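Local coordinates for protein aminotransferase (Streptomyces pactum, PDB 4ZM4) that belongs to the class-III aminotransferases, pyridoxal-phosphate enzymes of the fold-type I architecture, at residues R358-N363 / M369-L374; R385-L390 / N416-W421; D347-V352 / G437-S442; T404-Q407 / Y412-P415. The protein carries 1 engineered substitution. All blocks are in the same frame, centred on the assembly; numbering follows the deposited sequence.

Contact 1. Residues R358-N363 / M369-L374; sequences RPVHIN and MSVALL
An antiparallel beta hairpin, strands 360-365 and 368-373, shows how main-chain bonds set a register and leave the side chains to sort by face. In the hydrogen-bonded pair His361 and Ala372, His361 N donates to Ala372 O at 2.8 Å and Ala372 N answers to His361 O at 2.9 Å, each donor meeting its carbonyl almost end-on. Two residues along, Ser370 N reaches Asn363 O at 2.9 Å in the carbonyl plane, whereas the return bond from Asn363 N to Ser370 O is more bent, 138° at the hydrogen. The non-hydrogen-bonded pairs, Val360 with Leu373 and Ile362 with Val371, direct their side chains to the face that packs on helix 334-355. Here Val360 CG2 touches Val371 CG1 at 4.0 Å, and Ile362 lies alongside Val371. Beyond the strand, Leu374 N donates to Pro359 O from above the carbonyl plane. Leu374 CG, turned beside its own backbone N (chi1 -55°), sits over the main chain of the facing strand, and Leu374 CD2 lies 3.7 Å from His361 CB. Polar pairing between the strands is thus confined to the backbone, while hydrophobic contact on the Val360 and Ile362 face joins the hairpin to the helix.

Contact 2. Residues R385-L390 / N416-W421; sequences RDLRQL and NALEPW
Leu418 faces Leu387 and Leu390, joining a type I beta turn, Asn416 to Glu419, to the first turn of helix 387-393. It illustrates how one branched side chain can span two successive positions on a helix face. The bond from CA to CB of Leu418 points at the helix, yet CB itself makes no close contact with the helix segment; the methyls do. CG stands beside the backbone N (chi1 -59°), and from it the two methyls part to separate partners. Leu418 CD1 ends 3.8 Å from Leu387 CD1, the one side chain roughly perpendicular to the other. Leu418 CD2 lies 3.6 Å from Leu390 CD2 and 3.8 Å from Leu390 CG, these two side chains passing antiparallel to one another. Leu387 and Leu390 are three residues apart on the helix, whose start is set by Asp386 at the N-cap: Asp386 OD1 accepts from Gln389 N at 2.9 Å. The other carboxylate oxygen, Asp386 OD2, forms a salt bridge with Arg385 NH1. On the turn side, Phe396 of the next helix also touches Leu418, and the neighbouring Glu419 contacts the bound P3B, while the Leu418 side chain itself stays about 10 Å from that ligand. Asn416 also forms an Asx turn: Leu418 N donates to Asn416 OD1 at 3.0 Å, from above the side-chain carbonyl plane.

Contact 3. Residues D347-V352 / G437-S442; sequences DTVREV and GALQRS
A chi1 of 169° in Val352 swings CG1 away from its own backbone N and onto helix 429-444, while in Val349 a similar chi1 of 171° leaves CG2 as the methyl that meets Leu439. The motif is a pair of nearly parallel helices, 334-355 and 429-444, whose short segments have axes 9.9 Å apart and cross at -23°. Val352 CG1 is pressed against main chain as much as side chain: it lies 3.6 Å from Gln440 N and 3.7 Å from Gln440 CA, with Leu439 CB at the margin. A turn earlier, Val349 CG2 meets Leu439 CD1 at 4.0 Å, the two side chains set at a slant. Trp421 touches both Val349 and Leu439 and so bridges the two helices, and Ala436 and Leu443 extend the packing around Val352. With no hydrogen bond between the two segments, the join is one of apolar surface, and several polar groups bond within their own helix or to other parts of the chain. Ala438 O is an example: it accepts from Ser442 N in the helical pattern and also from Ser442 OG at 2.7 Å, the two donors arriving from opposite faces of the carbonyl plane.

Contact 4. Residues T404-Q407 / Y412-P415; sequences TLAQ and YFHP
Ala406 meets Phe413, and Gln407 meets Tyr412, where helix 396-408 is followed by a tight return into the short strand 411-412 and the loop after it. In the first shell, Ala406 CB lies 3.6 Å from Phe413 CE2 and 4.1 Å from Phe413 CZ, approaching the ring obliquely. The second pair is of another kind. Gln407 OE1 sits at the edge of the Tyr412 ring, near its plane, 3.4 Å from CD1 and 3.7 Å from CE1 of that ring, with the amide turned 57° against it. Both side chains run the same way, and the extended Gln407 chain (chi1 -171°) carries its amide there.

The next shell probably positions these groups. Gln407 NE2 donates to Leu40 O, and Gln403 NE2 makes a weak bond to Gln407 OE1 besides bonding Phe413 O. At the far end of its ring, Tyr412 OH bonds with Ala37 O, while the Tyr412 backbone pairs with Ile61 and Leu63 at the edge of a sheet; Leu95 of the second subunit packs on the same tyrosine. Phe413, with CG between its backbone N and carbonyl carbon (chi1 53°), turns instead to Leu439 and Trp421. An amide oxygen beside aromatic C-H groups is consistent with a mild electrostatic attraction. The amide's main polar needs are met by Leu40 O and, weakly, Gln403 NE2, so it can lie buried beside the Ala406-Phe413 contact.

Overall arrangement
Main-chain bonding dominates contact 1, whereas contacts 2, 3 and 4 have no hydrogen bond between their segments and rest mainly on side-chain packing. Contacts 1 and 4 are buried; contacts 2 and 3 are only partly so. Trp421, at the end of segment 416-421, links the neighbourhoods: its N probably bonds to Met369 O of contact 1, and its ring packs on Val371, on Val349 and Leu439 of contact 3, and on Phe413 of contact 4. Contacts 2 and 4 share the loop between strands 411-412 and 421-422, and contact 3 encloses the other three along the chain. Contact 2 alone includes a ligand-touching residue, while contact 4 reaches the second subunit.

Contact 1. Residues R358-N363 / M369-L374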
loop_
_atom_site.group_PDB
_atom_site.type_symbol
_atom_site.label_atom_id
_atom_site.label_comp_id
_atom_site.label_asym_id
_atom_site.label_seq_id
_atom_site.Cartn_x
_atom_site.Cartn_y
_atom_site.Cartn_z
ATOM N N ARG B 358 7.341 9.086 -40.632
ATOM C CA ARG B 358 7.444 7.955 -39.723
ATOM C C ARG B 358 6.042 7.477 -39.403
ATOM O O ARG B 358 5.268 8.235 -38.823
ATOM C CB ARG B 358 8.113 8.382 -38.413
ATOM C CG ARG B 358 9.548 8.820 -38.566
ATOM C CD ARG B 358 10.446 7.615 -38.752
ATOM N NE ARG B 358 11.857 7.979 -38.753
ATOM C CZ ARG B 358 12.836 7.094 -38.863
ATOM N NH1 ARG B 358 12.571 5.797 -38.970
ATOM N NH2 ARG B 358 14.083 7.508 -38.877
ATOM N N PRO B 359 5.703 6.226 -39.762
ATOM C CA PRO B 359 4.402 5.754 -39.331
ATOM C C PRO B 359 4.315 5.634 -37.803
ATOM O O PRO B 359 5.280 5.255 -37.128
ATOM C CB PRO B 359 4.249 4.401 -40.029
ATOM C CG PRO B 359 5.623 3.988 -40.429
ATOM C CD PRO B 359 6.400 5.255 -40.626
ATOM N N VAL B 360 3.150 5.970 -37.261
ATOM C CA VAL B 360 2.938 5.994 -35.817
ATOM C C VAL B 360 1.496 5.539 -35.530
ATOM O O VAL B 360 0.595 5.826 -36.304
ATOM C CB VAL B 360 3.188 7.411 -35.299
ATOM C CG1 VAL B 360 2.086 8.355 -35.766
ATOM C CG2 VAL B 360 3.309 7.429 -33.792
ATOM N N HIS B 361 1.291 4.821 -34.427
ATOM C CA HIS B 361 -0.052 4.581 -33.920
ATOM C C HIS B 361 -0.270 5.377 -32.648
ATOM O O HIS B 361 0.584 5.363 -31.751
ATOM C CB HIS B 361 -0.301 3.108 -33.634
ATOM C CG HIS B 361 -1.748 2.793 -33.393
ATOM N ND1 HIS B 361 -2.634 2.582 -34.423
ATOM C CD2 HIS B 361 -2.468 2.688 -32.248
ATOM C CE1 HIS B 361 -3.836 2.351 -33.928
ATOM N NE2 HIS B 361 -3.762 2.399 -32.610
ATOM N N ILE B 362 -1.393 6.089 -32.584
ATOM C CA ILE B 362 -1.735 6.962 -31.444
ATOM C C ILE B 362 -3.175 6.693 -31.040
ATOM O O ILE B 362 -4.070 6.807 -31.873
ATOM C CB ILE B 362 -1.615 8.454 -31.821
ATOM C CG1 ILE B 362 -0.176 8.807 -32.185
ATOM C CG2 ILE B 362 -2.079 9.343 -30.666
ATOM C CD1 ILE B 362 0.017 10.232 -32.698
ATOM N N ASN B 363 -3.387 6.240 -29.812
ATOM C CA ASN B 363 -4.735 6.107 -29.259
ATOM C C ASN B 363 -4.900 7.127 -28.133
ATOM O O ASN B 363 -3.974 7.367 -27.394
ATOM C CB ASN B 363 -5.003 4.700 -28.700
ATOM C CG ASN B 363 -5.156 3.626 -29.781
ATOM O OD1 ASN B 363 -4.648 2.504 -29.619
ATOM N ND2 ASN B 363 -5.905 3.920 -30.834
ATOM N N MET B 369 -3.131 8.688 -23.248
ATOM C CA MET B 369 -2.636 8.724 -24.619
ATOM C C MET B 369 -1.468 7.732 -24.834
ATOM O O MET B 369 -0.495 7.761 -24.067
ATOM C CB MET B 369 -2.176 10.154 -24.903
ATOM C CG MET B 369 -1.848 10.459 -26.331
ATOM S SD MET B 369 -1.614 12.247 -26.497
ATOM C CE MET B 369 -1.041 12.221 -28.203
ATOM N N SER B 370 -1.554 6.908 -25.885
ATOM C CA SER B 370 -0.417 6.034 -26.324
ATOM C C SER B 370 0.125 6.527 -27.673
ATOM O O SER B 370 -0.641 6.908 -28.562
ATOM C CB SER B 370 -0.614 4.488 -26.320
ATOM O OG SER B 370 -1.598 4.023 -27.209
ATOM N N VAL B 371 1.447 6.518 -27.778
ATOM C CA VAL B 371 2.181 6.930 -28.970
ATOM C C VAL B 371 3.261 5.896 -29.252
ATOM O O VAL B 371 4.205 5.763 -28.488
ATOM C CB VAL B 371 2.867 8.315 -28.797
ATOM C CG1 VAL B 371 3.705 8.661 -30.024
ATOM C CG2 VAL B 371 1.840 9.402 -28.555
ATOM N N ALA B 372 3.099 5.164 -30.352
ATOM C CA ALA B 372 3.962 4.073 -30.698
ATOM C C ALA B 372 4.429 4.197 -32.142
ATOM O O ALA B 372 3.637 4.349 -33.051
ATOM C CB ALA B 372 3.229 2.744 -30.484
ATOM N N LEU B 373 5.731 4.071 -32.323
ATOM C CA LEU B 373 6.380 4.097 -33.601
ATOM C C LEU B 373 6.206 2.725 -34.242
ATOM O O LEU B 373 6.482 1.701 -33.615
ATOM C CB LEU B 373 7.857 4.401 -33.361
ATOM C CG LEU B 373 8.822 4.854 -34.429
ATOM C CD1 LEU B 373 8.369 6.117 -35.113
ATOM C CD2 LEU B 373 10.153 5.117 -33.759
ATOM N N LEU B 374 5.734 2.695 -35.488
ATOM C CA LEU B 374 5.406 1.444 -36.166
ATOM C C LEU B 374 6.520 0.908 -37.062
ATOM O O LEU B 374 7.365 1.649 -37.528
ATOM C CB LEU B 374 4.128 1.629 -36.992
ATOM C CG LEU B 374 2.901 2.134 -36.246
ATOM C CD1 LEU B 374 1.694 2.162 -37.157
ATOM C CD2 LEU B 374 2.598 1.275 -35.022
#

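Contact 2. Residues R385-L390 / N416-W421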
loop_
_atom_site.group_PDB
_atom_site.type_symbol
_atom_site.label_atom_id
_atom_site.label_comp_id
_atom_site.label_asym_id
_atom_site.label_seq_id
_atom_site.Cartn_x
_atom_site.Cartn_y
_atom_site.Cartn_z
ATOM N N ARG B 385 -7.398 -4.173 -31.717
ATOM C CA ARG B 385 -8.422 -4.218 -30.676
ATOM C C ARG B 385 -7.902 -4.820 -29.378
ATOM O O ARG B 385 -8.582 -4.783 -28.360
ATOM C CB ARG B 385 -9.644 -5.005 -31.158
ATOM C CG ARG B 385 -9.401 -6.496 -31.403
ATOM C CD ARG B 385 -10.576 -7.361 -30.903
ATOM N NE ARG B 385 -10.683 -8.697 -31.523
ATOM C CZ ARG B 385 -10.096 -9.803 -31.058
ATOM N NH1 ARG B 385 -9.320 -9.784 -29.955
ATOM N NH2 ARG B 385 -10.277 -10.939 -31.707
ATOM N N ASP B 386 -6.674 -5.322 -29.395
ATOM C CA ASP B 386 -6.101 -5.915 -28.216
ATOM C C ASP B 386 -4.582 -5.828 -28.242
ATOM O O ASP B 386 -4.008 -5.368 -29.214
ATOM C CB ASP B 386 -6.560 -7.374 -28.043
ATOM C CG ASP B 386 -6.099 -8.287 -29.175
ATOM O OD1 ASP B 386 -5.044 -8.030 -29.813
ATOM O OD2 ASP B 386 -6.808 -9.277 -29.436
ATOM N N LEU B 387 -3.967 -6.244 -27.133
ATOM C CA LEU B 387 -2.520 -6.181 -26.929
ATOM C C LEU B 387 -1.686 -6.860 -28.013
ATOM O O LEU B 387 -0.670 -6.314 -28.440
ATOM C CB LEU B 387 -2.164 -6.763 -25.533
ATOM C CG LEU B 387 -0.690 -7.029 -25.218
ATOM C CD1 LEU B 387 0.089 -5.726 -25.277
ATOM C CD2 LEU B 387 -0.527 -7.714 -23.857
ATOM N N ARG B 388 -2.065 -8.070 -28.413
ATOM C CA ARG B 388 -1.311 -8.798 -29.453
ATOM C C ARG B 388 -1.339 -8.079 -30.791
ATOM O O ARG B 388 -0.306 -7.929 -31.435
ATOM C CB ARG B 388 -1.852 -10.201 -29.636
ATOM C CG ARG B 388 -1.206 -11.183 -28.691
ATOM C CD ARG B 388 -2.127 -12.332 -28.391
ATOM N NE ARG B 388 -1.635 -13.056 -27.242
ATOM C CZ ARG B 388 -0.664 -13.969 -27.279
ATOM N NH1 ARG B 388 -0.070 -14.286 -28.442
ATOM N NH2 ARG B 388 -0.266 -14.569 -26.142
ATOM N N GLN B 389 -2.521 -7.644 -31.208
ATOM C CA GLN B 389 -2.658 -6.929 -32.460
ATOM C C GLN B 389 -1.811 -5.650 -32.467
ATOM O O GLN B 389 -1.189 -5.341 -33.469
ATOM C CB GLN B 389 -4.134 -6.635 -32.771
ATOM C CG GLN B 389 -4.958 -7.864 -33.180
ATOM C CD GLN B 389 -6.417 -7.542 -33.576
ATOM O OE1 GLN B 389 -6.880 -6.386 -33.523
ATOM N NE2 GLN B 389 -7.144 -8.576 -33.983
ATOM N N LEU B 390 -1.783 -4.922 -31.352
ATOM C CA LEU B 390 -1.050 -3.650 -31.280
ATOM C C LEU B 390 0.438 -3.868 -31.212
ATOM O O LEU B 390 1.203 -3.203 -31.920
ATOM C CB LEU B 390 -1.501 -2.820 -30.081
ATOM C CG LEU B 390 -0.687 -1.563 -29.710
ATOM C CD1 LEU B 390 -0.639 -0.548 -30.851
ATOM C CD2 LEU B 390 -1.284 -0.932 -28.467
ATOM N N ASN B 416 9.010 2.029 -23.281
ATOM C CA ASN B 416 8.155 1.020 -23.831
ATOM C C ASN B 416 6.985 1.716 -24.524
ATOM O O ASN B 416 6.246 2.481 -23.918
ATOM C CB ASN B 416 7.665 0.082 -22.730
ATOM C CG ASN B 416 6.866 -1.086 -23.263
ATOM O OD1 ASN B 416 6.315 -1.048 -24.370
ATOM N ND2 ASN B 416 6.808 -2.135 -22.493
ATOM N N ALA B 417 6.799 1.437 -25.800
ATOM C CA ALA B 417 5.768 2.117 -26.567
ATOM C C ALA B 417 4.343 1.901 -26.027
ATOM O O ALA B 417 3.467 2.734 -26.233
ATOM C CB ALA B 417 5.858 1.675 -28.027
ATOM N N LEU B 418 4.110 0.767 -25.385
ATOM C CA LEU B 418 2.798 0.424 -24.843
ATOM C C LEU B 418 2.471 1.124 -23.524
ATOM O O LEU B 418 1.340 1.059 -23.065
ATOM C CB LEU B 418 2.709 -1.076 -24.631
ATOM C CG LEU B 418 2.913 -1.944 -25.882
ATOM C CD1 LEU B 418 3.061 -3.386 -25.477
ATOM C CD2 LEU B 418 1.768 -1.791 -26.848
ATOM N N GLU B 419 3.428 1.813 -22.920
ATOM C CA GLU B 419 3.164 2.563 -21.703
ATOM C C GLU B 419 2.631 3.969 -22.030
ATOM O O GLU B 419 3.265 4.727 -22.739
ATOM C CB GLU B 419 4.423 2.668 -20.864
ATOM C CG GLU B 419 4.879 1.331 -20.291
ATOM C CD GLU B 419 3.949 0.799 -19.232
ATOM O OE1 GLU B 419 3.082 1.546 -18.731
ATOM O OE2 GLU B 419 4.061 -0.395 -18.907
ATOM N N PRO B 420 1.464 4.321 -21.488
ATOM C CA PRO B 420 0.830 5.563 -21.902
ATOM C C PRO B 420 1.522 6.852 -21.400
ATOM O O PRO B 420 2.330 6.807 -20.467
ATOM C CB PRO B 420 -0.580 5.429 -21.319
ATOM C CG PRO B 420 -0.414 4.568 -20.116
ATOM C CD PRO B 420 0.689 3.612 -20.446
ATOM N N TRP B 421 1.239 7.964 -22.086
ATOM C CA TRP B 421 1.470 9.334 -21.597
ATOM C C TRP B 421 0.264 9.765 -20.758
ATOM O O TRP B 421 -0.899 9.441 -21.091
ATOM C CB TRP B 421 1.536 10.310 -22.792
ATOM C CG TRP B 421 2.649 10.092 -23.794
ATOM C CD1 TRP B 421 3.531 9.058 -23.845
ATOM C CD2 TRP B 421 2.951 10.927 -24.920
ATOM N NE1 TRP B 421 4.364 9.206 -24.919
ATOM C CE2 TRP B 421 4.039 10.356 -25.583
ATOM C CE3 TRP B 421 2.407 12.117 -25.422
ATOM C CZ2 TRP B 421 4.593 10.930 -26.734
ATOM C CZ3 TRP B 421 2.944 12.670 -26.553
ATOM C CH2 TRP B 421 4.034 12.096 -27.189
#

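Contact 3. Residues D347-V352 / G437-S442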
loop_
_atom_site.group_PDB
_atom_site.type_symbol
_atom_site.label_atom_id
_atom_site.label_comp_id
_atom_site.label_asym_id
_atom_site.label_seq_id
_atom_site.Cartn_x
_atom_site.Cartn_y
_atom_site.Cartn_z
ATOM N N ASP B 347 -2.956 16.096 -32.253
ATOM C CA ASP B 347 -2.786 16.710 -33.582
ATOM C C ASP B 347 -1.319 17.073 -33.857
ATOM O O ASP B 347 -0.779 16.790 -34.933
ATOM C CB ASP B 347 -3.679 17.957 -33.762
ATOM C CG ASP B 347 -5.191 17.642 -33.684
ATOM O OD1 ASP B 347 -5.605 16.474 -33.908
ATOM O OD2 ASP B 347 -5.966 18.579 -33.391
ATOM N N THR B 348 -0.670 17.660 -32.860
ATOM C CA THR B 348 0.731 18.087 -32.966
ATOM C C THR B 348 1.675 16.932 -33.222
ATOM O O THR B 348 2.502 16.987 -34.126
ATOM C CB THR B 348 1.166 18.775 -31.667
ATOM O OG1 THR B 348 0.317 19.902 -31.435
ATOM C CG2 THR B 348 2.595 19.247 -31.776
ATOM N N VAL B 349 1.518 15.860 -32.454
ATOM C CA VAL B 349 2.373 14.686 -32.592
ATOM C C VAL B 349 2.133 13.969 -33.913
ATOM O O VAL B 349 3.091 13.573 -34.563
ATOM C CB VAL B 349 2.208 13.743 -31.394
ATOM C CG1 VAL B 349 2.916 12.426 -31.605
ATOM C CG2 VAL B 349 2.726 14.426 -30.135
ATOM N N ARG B 350 0.878 13.861 -34.351
ATOM C CA ARG B 350 0.578 13.352 -35.719
ATOM C C ARG B 350 1.289 14.136 -36.847
ATOM O O ARG B 350 1.868 13.537 -37.750
ATOM C CB ARG B 350 -0.935 13.342 -36.002
ATOM C CG ARG B 350 -1.640 12.087 -35.524
ATOM C CD ARG B 350 -3.082 11.949 -36.038
ATOM N NE ARG B 350 -3.884 11.174 -35.088
ATOM C CZ ARG B 350 -3.806 9.850 -34.911
ATOM N NH1 ARG B 350 -2.997 9.102 -35.658
ATOM N NH2 ARG B 350 -4.549 9.260 -33.980
ATOM N N GLU B 351 1.250 15.466 -36.782
ATOM C CA GLU B 351 1.902 16.288 -37.791
ATOM C C GLU B 351 3.409 16.006 -37.770
ATOM O O GLU B 351 4.023 15.799 -38.813
ATOM C CB GLU B 351 1.602 17.775 -37.550
ATOM C CG GLU B 351 2.128 18.744 -38.597
ATOM C CD GLU B 351 2.040 20.217 -38.159
ATOM O OE1 GLU B 351 1.083 20.578 -37.422
ATOM O OE2 GLU B 351 2.939 21.021 -38.543
ATOM N N VAL B 352 4.011 16.006 -36.589
ATOM C CA VAL B 352 5.467 15.855 -36.496
ATOM C C VAL B 352 5.919 14.526 -37.104
ATOM O O VAL B 352 6.918 14.479 -37.797
ATOM C CB VAL B 352 5.962 16.021 -35.045
ATOM C CG1 VAL B 352 7.428 15.596 -34.905
ATOM C CG2 VAL B 352 5.791 17.467 -34.602
ATOM N N GLY B 437 8.796 20.334 -31.121
ATOM C CA GLY B 437 10.153 20.614 -31.498
ATOM C C GLY B 437 11.092 19.529 -31.040
ATOM O O GLY B 437 11.912 19.033 -31.829
ATOM N N ALA B 438 10.965 19.123 -29.767
ATOM C CA ALA B 438 11.841 18.094 -29.203
ATOM C C ALA B 438 11.660 16.752 -29.925
ATOM O O ALA B 438 12.630 16.050 -30.145
ATOM C CB ALA B 438 11.617 17.967 -27.707
ATOM N N LEU B 439 10.428 16.395 -30.284
ATOM C CA LEU B 439 10.160 15.124 -30.962
ATOM C C LEU B 439 10.651 15.144 -32.395
ATOM O O LEU B 439 11.142 14.128 -32.899
ATOM C CB LEU B 439 8.663 14.746 -30.899
ATOM C CG LEU B 439 8.179 14.304 -29.504
ATOM C CD1 LEU B 439 6.653 14.239 -29.438
ATOM C CD2 LEU B 439 8.771 12.955 -29.115
ATOM N N GLN B 440 10.466 16.281 -33.058
ATOM C CA GLN B 440 10.994 16.526 -34.418
ATOM C C GLN B 440 12.529 16.308 -34.450
ATOM O O GLN B 440 13.044 15.515 -35.233
ATOM C CB GLN B 440 10.618 17.949 -34.860
ATOM C CG GLN B 440 11.664 18.754 -35.611
ATOM C CD GLN B 440 11.698 18.421 -37.074
ATOM O OE1 GLN B 440 10.661 18.164 -37.677
ATOM N NE2 GLN B 440 12.890 18.436 -37.666
ATOM N N ARG B 441 13.230 16.986 -33.547
ATOM C CA ARG B 441 14.682 16.869 -33.454
ATOM C C ARG B 441 15.119 15.425 -33.162
ATOM O O ARG B 441 16.067 14.929 -33.764
ATOM C CB ARG B 441 15.225 17.851 -32.401
ATOM C CG ARG B 441 15.802 19.129 -33.010
ATOM C CD ARG B 441 15.546 20.417 -32.233
ATOM N NE ARG B 441 15.475 20.209 -30.791
ATOM C CZ ARG B 441 14.614 20.824 -29.972
ATOM N NH1 ARG B 441 13.732 21.711 -30.435
ATOM N NH2 ARG B 441 14.630 20.544 -28.669
ATOM N N SER B 442 14.385 14.731 -32.297
ATOM C CA SER B 442 14.718 13.359 -31.954
ATOM C C SER B 442 14.503 12.405 -33.134
ATOM O O SER B 442 15.275 11.460 -33.327
ATOM C CB SER B 442 13.903 12.900 -30.736
ATOM O OG SER B 442 14.060 13.820 -29.664
#

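Contact 4. Residues T404-Q407 / Y412-P415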
loop_
_atom_site.group_PDB
_atom_site.type_symbol
_atom_site.label_atom_id
_atom_site.label_comp_id
_atom_site.label_asym_id
_atom_site.label_seq_id
_atom_site.Cartn_x
_atom_site.Cartn_y
_atom_site.Cartn_z
ATOM N N THR B 404 15.303 7.738 -25.650
ATOM C CA THR B 404 16.655 8.249 -25.253
ATOM C C THR B 404 16.919 9.599 -25.903
ATOM O O THR B 404 17.406 10.528 -25.254
ATOM C CB THR B 404 17.780 7.261 -25.647
ATOM O OG1 THR B 404 17.659 6.055 -24.890
ATOM C CG2 THR B 404 19.157 7.842 -25.416
ATOM N N LEU B 405 16.590 9.713 -27.192
ATOM C CA LEU B 405 16.859 10.940 -27.941
ATOM C C LEU B 405 15.986 12.066 -27.435
ATOM O O LEU B 405 16.452 13.194 -27.263
ATOM C CB LEU B 405 16.652 10.709 -29.445
ATOM C CG LEU B 405 17.753 9.875 -30.139
ATOM C CD1 LEU B 405 17.265 9.283 -31.456
ATOM C CD2 LEU B 405 19.011 10.716 -30.339
ATOM N N ALA B 406 14.712 11.756 -27.207
ATOM C CA ALA B 406 13.751 12.738 -26.677
ATOM C C ALA B 406 14.163 13.209 -25.301
ATOM O O ALA B 406 14.131 14.393 -25.020
ATOM C CB ALA B 406 12.343 12.135 -26.632
ATOM N N GLN B 407 14.599 12.274 -24.461
ATOM C CA GLN B 407 15.031 12.597 -23.104
ATOM C C GLN B 407 16.179 13.584 -23.121
ATOM O O GLN B 407 16.169 14.551 -22.358
ATOM C CB GLN B 407 15.424 11.350 -22.337
ATOM C CG GLN B 407 15.677 11.581 -20.850
ATOM C CD GLN B 407 15.914 10.288 -20.075
ATOM O OE1 GLN B 407 15.107 9.346 -20.139
ATOM N NE2 GLN B 407 17.020 10.233 -19.332
ATOM N N TYR B 412 10.618 13.637 -21.382
ATOM C CA TYR B 412 10.588 12.275 -20.897
ATOM C C TYR B 412 9.242 11.611 -21.140
ATOM O O TYR B 412 8.218 12.089 -20.659
ATOM C CB TYR B 412 10.916 12.197 -19.404
ATOM C CG TYR B 412 10.855 10.792 -18.867
ATOM C CD1 TYR B 412 11.866 9.891 -19.119
ATOM C CD2 TYR B 412 9.752 10.339 -18.141
ATOM C CE1 TYR B 412 11.819 8.578 -18.660
ATOM C CE2 TYR B 412 9.686 9.021 -17.678
ATOM C CZ TYR B 412 10.728 8.150 -17.941
ATOM O OH TYR B 412 10.684 6.854 -17.474
ATOM N N PHE B 413 9.277 10.461 -21.821
ATOM C CA PHE B 413 8.209 9.488 -21.765
ATOM C C PHE B 413 8.821 8.093 -21.509
ATOM O O PHE B 413 10.007 7.935 -21.668
ATOM C CB PHE B 413 7.340 9.534 -23.033
ATOM C CG PHE B 413 8.104 9.423 -24.311
ATOM C CD1 PHE B 413 8.386 8.186 -24.840
ATOM C CD2 PHE B 413 8.546 10.538 -24.976
ATOM C CE1 PHE B 413 9.102 8.068 -26.010
ATOM C CE2 PHE B 413 9.249 10.428 -26.157
ATOM C CZ PHE B 413 9.528 9.190 -26.684
ATOM N N HIS B 414 8.002 7.101 -21.136
ATOM C CA HIS B 414 8.483 5.736 -20.862
ATOM C C HIS B 414 8.983 5.080 -22.176
ATOM O O HIS B 414 8.340 5.214 -23.206
ATOM C CB HIS B 414 7.374 4.890 -20.251
ATOM C CG HIS B 414 7.845 3.617 -19.622
ATOM N ND1 HIS B 414 8.304 2.539 -20.348
ATOM C CD2 HIS B 414 7.876 3.230 -18.326
ATOM C CE1 HIS B 414 8.641 1.564 -19.534
ATOM N NE2 HIS B 414 8.365 1.945 -18.302
ATOM N N PRO B 415 10.119 4.373 -22.127
ATOM C CA PRO B 415 10.700 3.780 -23.336
ATOM C C PRO B 415 9.899 2.684 -24.015
ATOM O O PRO B 415 10.141 2.425 -25.202
ATOM C CB PRO B 415 12.033 3.188 -22.867
ATOM C CG PRO B 415 12.079 3.357 -21.396
ATOM C CD PRO B 415 11.059 4.366 -20.995
#